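Local coordinates for protein endoglucanase (Acetivibrio cellulolyticus, PDB 5NRM) that supplies a type I cohesin module of a cellulosomal scaffoldin, which binds the dockerin of a cellulosomal enzyme, within a larger protein that probably also hydrolyses cellulose, at residues D8-N13 and V19-L24. Sequence-based numbering, arbitrary orientation.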
# COMPACT_ATOMS: atom_id res chain seq x y z
N ASP A 8 -0.73 9.90 -11.39
CA ASP A 8 -0.54 10.68 -12.61
C ASP A 8 -1.60 10.36 -13.67
O ASP A 8 -2.18 9.27 -13.74
CB ASP A 8 0.84 10.50 -13.25
CG ASP A 8 1.99 11.20 -12.49
OD1 ASP A 8 1.79 11.88 -11.45
OD2 ASP A 8 3.12 11.01 -13.00
N THR A 9 -1.81 11.38 -14.49
CA THR A 9 -2.49 11.21 -15.76
C THR A 9 -1.42 11.16 -16.84
O THR A 9 -0.64 12.15 -16.98
CB THR A 9 -3.44 12.37 -16.02
OG1 THR A 9 -4.49 12.34 -15.03
CG2 THR A 9 -4.08 12.28 -17.40
N VAL A 10 -1.36 10.04 -17.58
CA VAL A 10 -0.25 9.82 -18.50
C VAL A 10 -0.88 9.56 -19.87
O VAL A 10 -1.95 8.97 -19.99
CB VAL A 10 0.63 8.60 -18.11
CG1 VAL A 10 1.24 8.78 -16.70
CG2 VAL A 10 -0.15 7.35 -18.16
N GLU A 11 -0.15 9.88 -20.91
CA GLU A 11 -0.59 9.52 -22.27
C GLU A 11 -0.01 8.17 -22.70
O GLU A 11 1.14 7.84 -22.40
CB GLU A 11 -0.19 10.58 -23.32
CG GLU A 11 -0.82 11.93 -22.99
CD GLU A 11 -0.80 12.91 -24.18
OE1 GLU A 11 -0.02 12.69 -25.16
OE2 GLU A 11 -1.61 13.88 -24.11
N GLY A 12 -0.80 7.39 -23.42
CA GLY A 12 -0.24 6.22 -24.05
C GLY A 12 -1.04 5.76 -25.24
O GLY A 12 -2.12 6.26 -25.48
N ASN A 13 -0.49 4.82 -26.00
CA ASN A 13 -1.08 4.39 -27.28
C ASN A 13 -1.67 3.03 -27.14
O ASN A 13 -1.00 2.15 -26.65
CB ASN A 13 -0.03 4.32 -28.40
CG ASN A 13 0.73 5.61 -28.52
OD1 ASN A 13 1.92 5.71 -28.16
ND2 ASN A 13 0.02 6.64 -28.88
N VAL A 19 3.61 3.27 -18.19
CA VAL A 19 3.88 3.32 -16.75
C VAL A 19 3.03 4.45 -16.18
O VAL A 19 2.98 5.59 -16.71
CB VAL A 19 5.37 3.55 -16.45
CG1 VAL A 19 5.63 3.56 -14.96
CG2 VAL A 19 6.17 2.46 -17.14
N VAL A 20 2.35 4.16 -15.07
CA VAL A 20 1.50 5.14 -14.34
C VAL A 20 2.08 5.34 -12.94
O VAL A 20 2.03 4.39 -12.14
CB VAL A 20 0.06 4.64 -14.23
CG1 VAL A 20 -0.75 5.69 -13.48
CG2 VAL A 20 -0.55 4.41 -15.63
N PRO A 21 2.72 6.47 -12.72
CA PRO A 21 3.32 6.74 -11.39
C PRO A 21 2.22 7.09 -10.39
O PRO A 21 1.22 7.79 -10.67
CB PRO A 21 4.28 7.89 -11.67
CG PRO A 21 4.56 7.84 -13.15
CD PRO A 21 3.27 7.41 -13.73
N VAL A 22 2.43 6.60 -9.15
CA VAL A 22 1.67 6.97 -7.95
C VAL A 22 2.62 7.69 -7.02
O VAL A 22 3.73 7.19 -6.74
CB VAL A 22 1.12 5.70 -7.25
CG1 VAL A 22 0.34 6.08 -6.01
CG2 VAL A 22 0.28 4.84 -8.18
N LYS A 23 2.24 8.88 -6.60
CA LYS A 23 3.18 9.81 -5.95
C LYS A 23 2.66 10.22 -4.57
O LYS A 23 1.43 10.20 -4.31
CB LYS A 23 3.36 11.04 -6.78
CG LYS A 23 3.97 10.77 -8.14
CD LYS A 23 3.99 12.02 -9.02
CE LYS A 23 5.33 12.64 -8.86
NZ LYS A 23 5.41 13.83 -9.69
N LEU A 24 3.62 10.60 -3.71
CA LEU A 24 3.36 11.26 -2.43
C LEU A 24 3.97 12.61 -2.49
O LEU A 24 5.08 12.83 -3.03
CB LEU A 24 3.97 10.48 -1.29
CG LEU A 24 3.50 9.07 -1.13
CD1 LEU A 24 4.14 8.47 0.11
CD2 LEU A 24 1.96 8.96 -1.03
O HOH W 1 5.47 12.11 -12.39
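D8 and P21 meet where two antiparallel strands of a beta hairpin run with their axes at 173° and 7.3 Å apart at closest approach; the one hydrogen bond between residues 8-13 and 19-24 goes from D8 N to P21 O, 3.0 Å long and nearly straight (169°). D8 and V10 both bond through the backbone to A137 of strand 132-140, and V10 also to N139. Beyond the one bond the contact rests on side chains. Those of D8 and P21 cross at about a right angle, OD2 against the CB-CG-CD side of the ring (3.5 Å to P21 CG), while OD1 lies beside the lysine chain, 3.3 Å from K23 CD. With CG beside its own backbone N (chi1 -73°), D8 places its two oxygens there. The lysine chain bends at its third torsion, yet K23 NZ stays 4.5 Å from D8 OD1, too far for a salt bridge; one water closes the gap, donating to OD2 and accepting from the ammonium. Further along, V10 splits its two methyls: CG1 reaches P21 CD (3.8 Å) and the carbonyl V19 O (3.6 Å), and CG2 meets V20 CG2 at 3.9 Å. V20 also packs on F99 and V138 of the neighbouring strands of the cohesin domain. Proline has no N-H to give, so P21 enters the backbone pairing as an acceptor, and the opposite charges of D8 and K23 are linked through water, so any direct attraction is probably modest.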